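Local atomic coordinates of iota-carrageenase (Alteromonas sp., PDB entry 1H80), a protein that hydrolyses internal 1,4-beta linkages of iota-carrageenan, a sulfated galactan of red algal cell walls, with inversion of the anomeric configuration. Residues A[62-67]-A[85-90]; A[66-71]-A[95-100]; A[102-107]-A[134-139]; A[159-164]-A[195-200]. All blocks are in the same frame, centred on the assembly; numbering follows the deposited sequence.

Contact 1 (A[62-67]-A[85-90]); sequences NGTYHF and IIKPTW
In this right-handed parallel beta-helix, strand 64-67 lies on strand 85-88 of the next coil, with Tyr-65 paired to Ile-86. The backbones are joined by a ladder that alternates from side to side: Ile-85 N to Gly-63 O, Tyr-65 N to Ile-85 O, Lys-87 N to Tyr-65 O (2.8 Å, almost straight at 173°), and Phe-67 N to Lys-87 O. Gly-63 starts it with backbone angles that only glycine tolerates well. Tyr-65 and Ile-86 face the buried interior, where Ile-86 CG2 meets Phe-67 CD2 at 3.7 Å and Ile-86 CD1 lies at the edge of the Phe-67 ring. The other, partly exposed face suits the polar ends of Thr-64, His-66 and Lys-87, while Ile-85 offers only carbon. There Lys-87 CB sits over a face of the His-66 imidazole, 4.3 Å from its centroid, in a CH-pi contact. Lys-87 CG stands anti to the carbonyl carbon (chi1 -61°) and the extended chain beyond it brings CD to 4.2 Å from Thr-64 CG2, while Thr-64 OG1 lies beside Ile-85 CB (3.8 Å). A glycine in place of Thr-64 would probably open a gap next to Ile-85 and leave the lysine methylenes freer to move. Asp-38, a calcium ligand, accepts a bond from His-66 N. At the far end Thr-89 N reaches Phe-67 O at 3.0 Å from well above the carbonyl plane.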
loop_
_atom_site.group_PDB
_atom_site.type_symbol
_atom_site.label_atom_id
_atom_site.label_comp_id
_atom_site.label_asym_id
_atom_site.label_seq_id
_atom_site.Cartn_x
_atom_site.Cartn_y
_atom_site.Cartn_z
ATOM N N ASN A 62 -5.499 0.242 27.551
ATOM C CA ASN A 62 -6.576 -0.604 27.073
ATOM C C ASN A 62 -7.934 0.074 27.131
ATOM O O ASN A 62 -8.293 0.708 28.123
ATOM C CB ASN A 62 -6.601 -1.916 27.851
ATOM C CG ASN A 62 -5.446 -2.814 27.483
ATOM O OD1 ASN A 62 -5.029 -2.844 26.326
ATOM N ND2 ASN A 62 -4.929 -3.558 28.452
ATOM N N GLY A 63 -8.674 -0.069 26.040
ATOM C CA GLY A 63 -9.989 0.523 25.928
ATOM C C GLY A 63 -10.290 0.751 24.465
ATOM O O GLY A 63 -9.484 0.402 23.597
ATOM N N THR A 64 -11.452 1.325 24.185
ATOM C CA THR A 64 -11.854 1.604 22.818
ATOM C C THR A 64 -11.889 3.109 22.641
ATOM O O THR A 64 -12.561 3.822 23.386
ATOM C CB THR A 64 -13.239 1.008 22.516
ATOM O OG1 THR A 64 -13.168 -0.420 22.618
ATOM C CG2 THR A 64 -13.688 1.391 21.113
ATOM N N TYR A 65 -11.157 3.590 21.646
ATOM C CA TYR A 65 -11.072 5.016 21.388
ATOM C C TYR A 65 -11.513 5.383 19.995
ATOM O O TYR A 65 -11.360 4.607 19.052
ATOM C CB TYR A 65 -9.633 5.484 21.575
ATOM C CG TYR A 65 -9.084 5.131 22.923
ATOM C CD1 TYR A 65 -9.302 5.963 24.019
ATOM C CD2 TYR A 65 -8.391 3.939 23.120
ATOM C CE1 TYR A 65 -8.843 5.615 25.279
ATOM C CE2 TYR A 65 -7.928 3.582 24.376
ATOM C CZ TYR A 65 -8.160 4.424 25.450
ATOM O OH TYR A 65 -7.719 4.073 26.700
ATOM N N HIS A 66 -12.057 6.586 19.880
ATOM C CA HIS A 66 -12.496 7.107 18.601
ATOM C C HIS A 66 -11.631 8.317 18.272
ATOM O O HIS A 66 -11.626 9.309 19.005
ATOM C CB HIS A 66 -13.973 7.498 18.663
ATOM C CG HIS A 66 -14.897 6.325 18.740
ATOM N ND1 HIS A 66 -15.072 5.586 19.891
ATOM C CD2 HIS A 66 -15.659 5.730 17.793
ATOM C CE1 HIS A 66 -15.902 4.587 19.648
ATOM N NE2 HIS A 66 -16.273 4.652 18.382
ATOM N N PHE A 67 -10.878 8.212 17.181
ATOM C CA PHE A 67 -10.001 9.290 16.746
ATOM C C PHE A 67 -10.232 9.599 15.277
ATOM O O PHE A 67 -10.695 8.747 14.520
ATOM C CB PHE A 67 -8.519 8.898 16.857
ATOM C CG PHE A 67 -8.079 8.479 18.226
ATOM C CD1 PHE A 67 -8.307 9.288 19.334
ATOM C CD2 PHE A 67 -7.369 7.292 18.397
ATOM C CE1 PHE A 67 -7.829 8.921 20.589
ATOM C CE2 PHE A 67 -6.887 6.919 19.648
ATOM C CZ PHE A 67 -7.116 7.734 20.744
ATOM N N ILE A 85 -8.558 -0.877 21.103
ATOM C CA ILE A 85 -9.297 -0.909 19.855
ATOM C C ILE A 85 -9.464 0.551 19.476
ATOM O O ILE A 85 -9.954 1.356 20.271
ATOM C CB ILE A 85 -10.687 -1.549 20.009
ATOM C CG1 ILE A 85 -10.544 -3.020 20.401
ATOM C CG2 ILE A 85 -11.454 -1.419 18.698
ATOM C CD1 ILE A 85 -11.860 -3.708 20.708
ATOM N N ILE A 86 -9.008 0.898 18.281
ATOM C CA ILE A 86 -9.124 2.262 17.797
ATOM C C ILE A 86 -10.078 2.274 16.617
ATOM O O ILE A 86 -9.924 1.505 15.668
ATOM C CB ILE A 86 -7.751 2.822 17.363
ATOM C CG1 ILE A 86 -6.890 3.080 18.601
ATOM C CG2 ILE A 86 -7.934 4.106 16.569
ATOM C CD1 ILE A 86 -5.458 3.486 18.287
ATOM N N LYS A 87 -11.075 3.145 16.694
ATOM C CA LYS A 87 -12.069 3.270 15.635
ATOM C C LYS A 87 -12.106 4.708 15.146
ATOM O O LYS A 87 -11.794 5.634 15.887
ATOM C CB LYS A 87 -13.455 2.881 16.158
ATOM C CG LYS A 87 -13.568 1.450 16.643
ATOM C CD LYS A 87 -14.979 1.165 17.127
ATOM C CE LYS A 87 -15.162 -0.296 17.474
ATOM N NZ LYS A 87 -16.583 -0.588 17.809
ATOM N N PRO A 88 -12.490 4.916 13.879
ATOM C CA PRO A 88 -12.550 6.279 13.350
ATOM C C PRO A 88 -13.799 7.016 13.820
ATOM O O PRO A 88 -14.908 6.480 13.760
ATOM C CB PRO A 88 -12.542 6.062 11.843
ATOM C CG PRO A 88 -13.292 4.776 11.696
ATOM C CD PRO A 88 -12.723 3.923 12.815
ATOM N N THR A 89 -13.611 8.239 14.299
ATOM C CA THR A 89 -14.734 9.045 14.753
ATOM C C THR A 89 -15.539 9.410 13.521
ATOM O O THR A 89 -14.972 9.730 12.478
ATOM C CB THR A 89 -14.258 10.334 15.424
ATOM O OG1 THR A 89 -13.377 10.009 16.504
ATOM C CG2 THR A 89 -15.444 11.122 15.964
ATOM N N TRP A 90 -16.861 9.358 13.638
ATOM C CA TRP A 90 -17.721 9.686 12.512
ATOM C C TRP A 90 -17.655 11.158 12.127
ATOM O O TRP A 90 -17.749 12.043 12.977
ATOM C CB TRP A 90 -19.171 9.308 12.829
ATOM C CG TRP A 90 -20.150 9.803 11.803
ATOM C CD1 TRP A 90 -21.191 10.661 12.012
ATOM C CD2 TRP A 90 -20.174 9.474 10.407
ATOM N NE1 TRP A 90 -21.861 10.891 10.834
ATOM C CE2 TRP A 90 -21.256 10.177 9.831
ATOM C CE3 TRP A 90 -19.382 8.662 9.584
ATOM C CZ2 TRP A 90 -21.575 10.086 8.471
ATOM C CZ3 TRP A 90 -19.698 8.570 8.228
ATOM C CH2 TRP A 90 -20.785 9.284 7.688
#

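Contact 2 (A[66-71]-A[95-100]); sequences HFLGIQ and KNHRLF
Phe-100 presents its ring edge to two residues of the preceding coil: CD1 lies 3.8 Å from Ile-70 CB, and CE1 is 4.0 Å from Phe-67 CD2. Ile-70 and Phe-100 run side by side into the core of the beta-helix, where bulky apolar groups from successive coils stack. Further out, Leu-68 leaves its backbone pointing away, yet with CG anti to N (chi1 -158°) the branches swing back. Its CD1 then packs on Leu-99 CD2 (4.2 Å) and CD2 lies over one face of the His-97 imidazole. Replacing Leu-68 by alanine would probably uncover that ring face and open a gap beside Leu-99. Segment 95-100 turns a corner at Leu-99, and facing it Gly-69, whose positive phi favours glycine, donates its N to Arg-98 O at 2.8 Å. Ile-70 N follows with a bond to Leu-99 O (3.0 Å). At the polar edge, Gln-71 NE2 bonds back to Gly-69 O and also to Glu-101. His-97 has Lys-95 O 3.2 Å above its other face, while ND1 and NE2 bond to Asp-129 and Asp-93. Two carboxylates, one at each ring nitrogen, fix the rotation of the imidazole and would be expected to favour its doubly protonated, cationic form.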
loop_
_atom_site.group_PDB
_atom_site.type_symbol
_atom_site.label_atom_id
_atom_site.label_comp_id
_atom_site.label_asym_id
_atom_site.label_seq_id
_atom_site.Cartn_x
_atom_site.Cartn_y
_atom_site.Cartn_z
ATOM N N HIS A 66 -12.057 6.586 19.880
ATOM C CA HIS A 66 -12.496 7.107 18.601
ATOM C C HIS A 66 -11.631 8.317 18.272
ATOM O O HIS A 66 -11.626 9.309 19.005
ATOM C CB HIS A 66 -13.973 7.498 18.663
ATOM C CG HIS A 66 -14.897 6.325 18.740
ATOM N ND1 HIS A 66 -15.072 5.586 19.891
ATOM C CD2 HIS A 66 -15.659 5.730 17.793
ATOM C CE1 HIS A 66 -15.902 4.587 19.648
ATOM N NE2 HIS A 66 -16.273 4.652 18.382
ATOM N N PHE A 67 -10.878 8.212 17.181
ATOM C CA PHE A 67 -10.001 9.290 16.746
ATOM C C PHE A 67 -10.232 9.599 15.277
ATOM O O PHE A 67 -10.695 8.747 14.520
ATOM C CB PHE A 67 -8.519 8.898 16.857
ATOM C CG PHE A 67 -8.079 8.479 18.226
ATOM C CD1 PHE A 67 -8.307 9.288 19.334
ATOM C CD2 PHE A 67 -7.369 7.292 18.397
ATOM C CE1 PHE A 67 -7.829 8.921 20.589
ATOM C CE2 PHE A 67 -6.887 6.919 19.648
ATOM C CZ PHE A 67 -7.116 7.734 20.744
ATOM N N LEU A 68 -9.880 10.817 14.884
ATOM C CA LEU A 68 -9.960 11.229 13.492
ATOM C C LEU A 68 -9.228 12.546 13.299
ATOM O O LEU A 68 -9.346 13.461 14.117
ATOM C CB LEU A 68 -11.412 11.375 13.022
ATOM C CG LEU A 68 -11.543 11.261 11.497
ATOM C CD1 LEU A 68 -11.291 9.817 11.074
ATOM C CD2 LEU A 68 -12.934 11.697 11.051
ATOM N N GLY A 69 -8.444 12.622 12.229
ATOM C CA GLY A 69 -7.716 13.837 11.910
ATOM C C GLY A 69 -6.696 14.290 12.932
ATOM O O GLY A 69 -6.498 15.490 13.128
ATOM N N ILE A 70 -6.044 13.336 13.584
ATOM C CA ILE A 70 -5.041 13.662 14.590
ATOM C C ILE A 70 -3.770 14.149 13.906
ATOM O O ILE A 70 -3.311 13.553 12.933
ATOM C CB ILE A 70 -4.701 12.426 15.444
ATOM C CG1 ILE A 70 -5.979 11.844 16.055
ATOM C CG2 ILE A 70 -3.697 12.800 16.525
ATOM C CD1 ILE A 70 -6.710 12.795 16.974
ATOM N N GLN A 71 -3.207 15.239 14.416
ATOM C CA GLN A 71 -1.986 15.800 13.852
ATOM C C GLN A 71 -0.806 15.419 14.731
ATOM O O GLN A 71 -0.661 15.923 15.839
ATOM C CB GLN A 71 -2.087 17.324 13.769
ATOM C CG GLN A 71 -3.289 17.822 12.982
ATOM C CD GLN A 71 -3.270 17.374 11.537
ATOM O OE1 GLN A 71 -2.375 17.742 10.774
ATOM N NE2 GLN A 71 -4.257 16.574 11.150
ATOM N N LYS A 95 -15.463 14.177 3.111
ATOM C CA LYS A 95 -14.090 14.314 2.628
ATOM C C LYS A 95 -13.268 13.073 2.946
ATOM O O LYS A 95 -13.723 12.182 3.662
ATOM C CB LYS A 95 -13.415 15.528 3.266
ATOM C CG LYS A 95 -14.072 16.858 2.954
ATOM C CD LYS A 95 -13.286 17.998 3.577
ATOM C CE LYS A 95 -13.940 19.343 3.309
ATOM N NZ LYS A 95 -13.146 20.456 3.901
ATOM N N ASN A 96 -12.055 13.020 2.405
ATOM C CA ASN A 96 -11.170 11.893 2.660
ATOM C C ASN A 96 -10.629 12.065 4.068
ATOM O O ASN A 96 -10.094 13.119 4.418
ATOM C CB ASN A 96 -10.028 11.864 1.647
ATOM C CG ASN A 96 -10.527 11.757 0.224
ATOM O OD1 ASN A 96 -11.517 11.078 -0.043
ATOM N ND2 ASN A 96 -9.839 12.417 -0.700
ATOM N N HIS A 97 -10.775 11.026 4.877
ATOM C CA HIS A 97 -10.339 11.092 6.258
ATOM C C HIS A 97 -9.224 10.133 6.618
ATOM O O HIS A 97 -9.042 9.095 5.986
ATOM C CB HIS A 97 -11.531 10.824 7.171
ATOM C CG HIS A 97 -12.668 11.775 6.969
ATOM N ND1 HIS A 97 -13.985 11.375 7.009
ATOM C CD2 HIS A 97 -12.686 13.109 6.739
ATOM C CE1 HIS A 97 -14.767 12.421 6.812
ATOM N NE2 HIS A 97 -14.003 13.486 6.645
ATOM N N ARG A 98 -8.470 10.501 7.647
ATOM C CA ARG A 98 -7.379 9.677 8.141
ATOM C C ARG A 98 -7.444 9.738 9.656
ATOM O O ARG A 98 -7.841 10.756 10.222
ATOM C CB ARG A 98 -6.021 10.213 7.676
ATOM C CG ARG A 98 -5.910 10.469 6.183
ATOM C CD ARG A 98 -6.209 11.923 5.866
ATOM N NE ARG A 98 -6.171 12.193 4.433
ATOM C CZ ARG A 98 -6.237 13.408 3.902
ATOM N NH1 ARG A 98 -6.341 14.471 4.687
ATOM N NH2 ARG A 98 -6.204 13.559 2.585
ATOM N N LEU A 99 -7.071 8.651 10.318
ATOM C CA LEU A 99 -7.084 8.637 11.769
ATOM C C LEU A 99 -5.929 9.522 12.217
ATOM O O LEU A 99 -6.089 10.391 13.076
ATOM C CB LEU A 99 -6.872 7.222 12.309
ATOM C CG LEU A 99 -8.001 6.199 12.189
ATOM C CD1 LEU A 99 -7.510 4.867 12.729
ATOM C CD2 LEU A 99 -9.217 6.663 12.961
ATOM N N PHE A 100 -4.771 9.314 11.594
ATOM C CA PHE A 100 -3.563 10.045 11.950
ATOM C C PHE A 100 -2.839 10.652 10.760
ATOM O O PHE A 100 -2.660 10.002 9.732
ATOM C CB PHE A 100 -2.590 9.099 12.656
ATOM C CG PHE A 100 -3.240 8.213 13.677
ATOM C CD1 PHE A 100 -3.827 8.755 14.811
ATOM C CD2 PHE A 100 -3.270 6.833 13.498
ATOM C CE1 PHE A 100 -4.441 7.937 15.757
ATOM C CE2 PHE A 100 -3.880 6.004 14.437
ATOM C CZ PHE A 100 -4.468 6.559 15.569
#

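Contact 3 (A[102-107]-A[134-139])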
loop_
_atom_site.group_PDB
_atom_site.type_symbol
_atom_site.label_atom_id
_atom_site.label_comp_id
_atom_site.label_asym_id
_atom_site.label_seq_id
_atom_site.Cartn_x
_atom_site.Cartn_y
_atom_site.Cartn_z
ATOM N N VAL A 102 0.758 12.603 9.721
ATOM C CA VAL A 102 2.106 12.847 10.212
ATOM C C VAL A 102 2.924 13.642 9.210
ATOM O O VAL A 102 3.431 13.093 8.233
ATOM C CB VAL A 102 2.834 11.514 10.492
ATOM C CG1 VAL A 102 4.095 11.765 11.308
ATOM C CG2 VAL A 102 1.897 10.554 11.210
ATOM N N GLY A 103 3.039 14.944 9.451
ATOM C CA GLY A 103 3.813 15.789 8.566
ATOM C C GLY A 103 3.029 16.294 7.375
ATOM O O GLY A 103 3.611 16.798 6.419
ATOM N N VAL A 104 1.709 16.164 7.427
ATOM C CA VAL A 104 0.880 16.622 6.322
ATOM C C VAL A 104 0.748 18.138 6.352
ATOM O O VAL A 104 0.928 18.802 5.329
ATOM C CB VAL A 104 -0.523 15.990 6.376
ATOM C CG1 VAL A 104 -1.402 16.582 5.279
ATOM C CG2 VAL A 104 -0.415 14.482 6.208
ATOM N N ASN A 105 0.449 18.676 7.533
ATOM C CA ASN A 105 0.275 20.116 7.704
ATOM C C ASN A 105 1.362 20.766 8.546
ATOM O O ASN A 105 1.243 21.927 8.938
ATOM C CB ASN A 105 -1.087 20.400 8.331
ATOM C CG ASN A 105 -2.225 19.862 7.499
ATOM O OD1 ASN A 105 -2.409 20.260 6.347
ATOM N ND2 ASN A 105 -2.997 18.946 8.072
ATOM N N ASN A 106 2.416 20.015 8.835
ATOM C CA ASN A 106 3.519 20.544 9.621
ATOM C C ASN A 106 4.767 19.709 9.375
ATOM O O ASN A 106 4.781 18.840 8.504
ATOM C CB ASN A 106 3.162 20.541 11.108
ATOM C CG ASN A 106 2.931 19.146 11.646
ATOM O OD1 ASN A 106 2.865 18.183 10.883
ATOM N ND2 ASN A 106 2.798 19.029 12.963
ATOM N N ILE A 107 5.815 19.988 10.137
ATOM C CA ILE A 107 7.070 19.270 9.997
ATOM C C ILE A 107 7.241 18.396 11.225
ATOM O O ILE A 107 7.206 18.891 12.350
ATOM C CB ILE A 107 8.245 20.259 9.892
ATOM C CG1 ILE A 107 8.003 21.208 8.716
ATOM C CG2 ILE A 107 9.551 19.502 9.729
ATOM C CD1 ILE A 107 9.016 22.331 8.602
ATOM N N VAL A 134 -5.439 4.925 7.708
ATOM C CA VAL A 134 -5.009 4.938 9.099
ATOM C C VAL A 134 -3.965 6.035 9.302
ATOM O O VAL A 134 -4.077 6.851 10.219
ATOM C CB VAL A 134 -4.422 3.574 9.507
ATOM C CG1 VAL A 134 -3.979 3.606 10.957
ATOM C CG2 VAL A 134 -5.468 2.488 9.303
ATOM N N PHE A 135 -2.956 6.050 8.439
ATOM C CA PHE A 135 -1.897 7.056 8.501
ATOM C C PHE A 135 -1.668 7.703 7.148
ATOM O O PHE A 135 -1.668 7.029 6.122
ATOM C CB PHE A 135 -0.540 6.450 8.895
ATOM C CG PHE A 135 -0.390 6.145 10.351
ATOM C CD1 PHE A 135 -0.751 4.903 10.856
ATOM C CD2 PHE A 135 0.140 7.096 11.218
ATOM C CE1 PHE A 135 -0.582 4.608 12.207
ATOM C CE2 PHE A 135 0.311 6.814 12.571
ATOM C CZ PHE A 135 -0.051 5.567 13.064
ATOM N N LYS A 136 -1.482 9.016 7.151
ATOM C CA LYS A 136 -1.122 9.722 5.935
ATOM C C LYS A 136 0.175 10.398 6.352
ATOM O O LYS A 136 0.191 11.212 7.279
ATOM C CB LYS A 136 -2.147 10.776 5.526
ATOM C CG LYS A 136 -1.721 11.488 4.247
ATOM C CD LYS A 136 -2.782 12.423 3.704
ATOM C CE LYS A 136 -2.295 13.084 2.423
ATOM N NZ LYS A 136 -3.317 13.984 1.819
ATOM N N LEU A 137 1.266 10.033 5.690
ATOM C CA LEU A 137 2.572 10.586 6.012
ATOM C C LEU A 137 2.971 11.656 5.015
ATOM O O LEU A 137 2.683 11.548 3.822
ATOM C CB LEU A 137 3.626 9.478 6.009
ATOM C CG LEU A 137 3.275 8.213 6.798
ATOM C CD1 LEU A 137 4.419 7.223 6.681
ATOM C CD2 LEU A 137 3.004 8.557 8.258
ATOM N N GLY A 138 3.632 12.692 5.523
ATOM C CA GLY A 138 4.098 13.776 4.681
ATOM C C GLY A 138 5.532 14.118 5.036
ATOM O O GLY A 138 6.440 13.295 4.876
ATOM N N ASP A 139 5.739 15.335 5.528
ATOM C CA ASP A 139 7.066 15.798 5.903
ATOM C C ASP A 139 7.450 15.282 7.285
ATOM O O ASP A 139 7.387 16.011 8.280
ATOM C CB ASP A 139 7.111 17.326 5.899
ATOM C CG ASP A 139 8.526 17.867 5.961
ATOM O OD1 ASP A 139 9.459 17.101 6.291
ATOM O OD2 ASP A 139 8.707 19.072 5.687
#
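Val-102 and Leu-137 point the same way, side by side, into the interior of the beta-helix, with Leu-137 CD2 3.7 Å from Val-102 CB. The valine's second methyl, CG2, stands anti to its own carbonyl carbon (chi1 of CG1 -166°), and this carries it to the edge of the Phe-135 ring, in the ring plane and 3.9 Å from CD2. A beta-branched residue thus serves two partners from one short side chain. On the outer side the arrangement changes: Val-104 crosses the extended Lys-136 chain at about a right angle, its CG2 resting on the lysine CG at 3.8 Å, so the methyl covers methylenes and leaves the ammonium end to run on past it. Between these groups the backbones come together through Val-102 N to Lys-136 O and Gly-138 N to Val-102 O (2.7 Å). Asp-139 N then reaches Gly-103 O from above the carbonyl plane. Glycine suits both places where the backbones come close, because a CB on Gly-103 would clash with Asp-139 C and one on Gly-138 would clash with Gly-103 O. Ile-107 and Asp-139 lie alongside each other, the isoleucine CG1 3.8 Å from OD2. The carboxylate itself forms salt bridges with Arg-167 through OD2 and with Arg-109 through OD1. Gripped at both oxygens, it is held against rotation, and the two arginines would be expected to offset the charge of this buried carboxylate.

Contact 4 (A[159-164]-A[195-200]); sequences SILVDV and QTYGAD
Val-162 and Thr-196 pair across two parallel strands of consecutive beta-helix coils, where the first strand bends in an inverse gamma turn centred on Val-162. Backbone hydrogen bonds come first: Gln-195 N binds Ile-160 O, and Val-162 N binds Gln-195 O at 3.0 Å. The next acceptor, Val-162 O, takes two donors from opposite faces of its plane, Tyr-197 N at 2.8 Å and Gly-198 N at a longer 3.3 Å, so one carbonyl satisfies two successive amides where the second strand is interrupted. Apolar contacts centre on Val-162, whose branched side chain straddles its neighbours: CG1, anti to the backbone N (chi1 -172°), touches Ala-199 CB at 3.7 Å, and CG2 turns to the methyl of Thr-196. A single methyl on Ala-199 is enough to meet the valine at van der Waals distance. Gly-198 has no side chain for good reason, since a CB there would clash with Val-164 CG1. On the other side of the strands Leu-161 CD2 approaches the edge of the Tyr-197 ring. The polar group meeting that ring is the Asp-163 carboxylate, which lies nearly parallel to it, planes 19° apart, with OD1 3.4 Å from CD2. Asp-163 OD1 is tied down by Val-164 N (2.7 Å), which meets it on the anti side. Last comes a solvent bridge: one water donates to Asp-163 O and to Gly-198 O, each 2.7 Å away.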
loop_
_atom_site.group_PDB
_atom_site.type_symbol
_atom_site.label_atom_id
_atom_site.label_comp_id
_atom_site.label_asym_id
_atom_site.label_seq_id
_atom_site.Cartn_x
_atom_site.Cartn_y
_atom_site.Cartn_z
ATOM N N SER A 159 -4.216 1.764 3.697
ATOM C CA SER A 159 -4.184 2.146 5.099
ATOM C C SER A 159 -3.068 3.101 5.484
ATOM O O SER A 159 -3.259 3.961 6.336
ATOM C CB SER A 159 -4.107 0.897 5.966
ATOM O OG SER A 159 -5.286 0.131 5.808
ATOM N N ILE A 160 -1.904 2.938 4.869
ATOM C CA ILE A 160 -0.776 3.808 5.159
ATOM C C ILE A 160 -0.343 4.469 3.864
ATOM O O ILE A 160 0.118 3.810 2.930
ATOM C CB ILE A 160 0.395 3.019 5.783
ATOM C CG1 ILE A 160 -0.081 2.345 7.078
ATOM C CG2 ILE A 160 1.563 3.955 6.082
ATOM C CD1 ILE A 160 0.971 1.535 7.787
ATOM N N LEU A 161 -0.513 5.782 3.812
ATOM C CA LEU A 161 -0.163 6.552 2.635
ATOM C C LEU A 161 1.173 7.235 2.875
ATOM O O LEU A 161 1.261 8.172 3.663
ATOM C CB LEU A 161 -1.247 7.598 2.363
ATOM C CG LEU A 161 -2.669 7.040 2.249
ATOM C CD1 LEU A 161 -3.673 8.178 2.189
ATOM C CD2 LEU A 161 -2.772 6.161 1.011
ATOM N N VAL A 162 2.215 6.739 2.211
ATOM C CA VAL A 162 3.557 7.307 2.334
ATOM C C VAL A 162 3.539 8.352 1.229
ATOM O O VAL A 162 4.086 8.160 0.143
ATOM C CB VAL A 162 4.623 6.223 2.075
ATOM C CG1 VAL A 162 6.008 6.762 2.384
ATOM C CG2 VAL A 162 4.332 5.004 2.949
ATOM N N ASP A 163 2.896 9.469 1.549
ATOM C CA ASP A 163 2.643 10.545 0.602
ATOM C C ASP A 163 3.536 11.775 0.587
ATOM O O ASP A 163 4.512 11.890 1.330
ATOM C CB ASP A 163 1.198 11.008 0.793
ATOM C CG ASP A 163 0.445 11.146 -0.513
ATOM O OD1 ASP A 163 1.063 11.544 -1.520
ATOM O OD2 ASP A 163 -0.773 10.866 -0.526
ATOM N N VAL A 164 3.159 12.702 -0.287
ATOM C CA VAL A 164 3.862 13.963 -0.442
ATOM C C VAL A 164 2.924 15.070 0.020
ATOM O O VAL A 164 1.707 14.876 0.094
ATOM C CB VAL A 164 4.255 14.220 -1.924
ATOM C CG1 VAL A 164 5.139 13.094 -2.430
ATOM C CG2 VAL A 164 3.009 14.342 -2.792
ATOM N N GLN A 195 0.714 2.271 0.337
ATOM C CA GLN A 195 0.831 2.801 -1.013
ATOM C C GLN A 195 1.877 3.891 -0.862
ATOM O O GLN A 195 1.755 4.762 0.000
ATOM C CB GLN A 195 -0.459 3.384 -1.587
ATOM C CG GLN A 195 -0.182 3.887 -3.011
ATOM C CD GLN A 195 -1.380 3.888 -3.934
ATOM O OE1 GLN A 195 -1.257 4.237 -5.114
ATOM N NE2 GLN A 195 -2.535 3.505 -3.419
ATOM N N THR A 196 2.916 3.825 -1.690
ATOM C CA THR A 196 4.010 4.786 -1.624
ATOM C C THR A 196 4.021 5.765 -2.785
ATOM O O THR A 196 3.898 5.367 -3.940
ATOM C CB THR A 196 5.368 4.074 -1.627
ATOM O OG1 THR A 196 5.569 3.431 -2.895
ATOM C CG2 THR A 196 5.421 3.029 -0.525
ATOM N N TYR A 197 4.194 7.043 -2.468
ATOM C CA TYR A 197 4.245 8.089 -3.482
ATOM C C TYR A 197 5.614 8.760 -3.454
ATOM O O TYR A 197 6.298 8.853 -4.473
ATOM C CB TYR A 197 3.151 9.114 -3.208
ATOM C CG TYR A 197 1.771 8.508 -3.235
ATOM C CD1 TYR A 197 1.156 8.186 -4.443
ATOM C CD2 TYR A 197 1.087 8.236 -2.051
ATOM C CE1 TYR A 197 -0.112 7.607 -4.471
ATOM C CE2 TYR A 197 -0.176 7.654 -2.065
ATOM C CZ TYR A 197 -0.770 7.345 -3.278
ATOM O OH TYR A 197 -2.022 6.775 -3.288
ATOM N N GLY A 198 6.006 9.224 -2.271
ATOM C CA GLY A 198 7.295 9.868 -2.114
ATOM C C GLY A 198 7.939 9.283 -0.877
ATOM O O GLY A 198 7.312 9.232 0.183
ATOM N N ALA A 199 9.179 8.831 -1.000
ATOM C CA ALA A 199 9.859 8.241 0.142
ATOM C C ALA A 199 11.337 8.024 -0.116
ATOM O O ALA A 199 11.752 7.726 -1.233
ATOM C CB ALA A 199 9.199 6.911 0.503
ATOM N N ASP A 200 12.127 8.180 0.937
ATOM C CA ASP A 200 13.561 7.971 0.856
ATOM C C ASP A 200 14.011 7.232 2.100
ATOM O O ASP A 200 13.687 7.632 3.215
ATOM C CB ASP A 200 14.301 9.306 0.771
ATOM C CG ASP A 200 14.287 9.896 -0.622
ATOM O OD1 ASP A 200 15.069 9.428 -1.478
ATOM O OD2 ASP A 200 13.490 10.824 -0.862
HETATM O O HOH W 1 6.213 10.151 2.508
#

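From the N terminus, contacts 1 and 2 open on the same strand, 64-71: contact 1 closes first, at 85-90, and contact 2 a little later, at 95-100. Their loops therefore overlap in stagger, and both use His-66 and Phe-67. Contact 3 opens just after contact 2 closes, and contact 4 follows in series with a loop of its own. All four join one coil of the beta-helix to the next. Neighbouring contacts also touch: Pro-88 packs on Leu-99, Phe-100 probably hydrogen-bonds through its backbone to Val-134 and Lys-136, and Leu-137 N probably bonds to Leu-161 O. The chain of contacts thus runs along the helix axis, coil after coil.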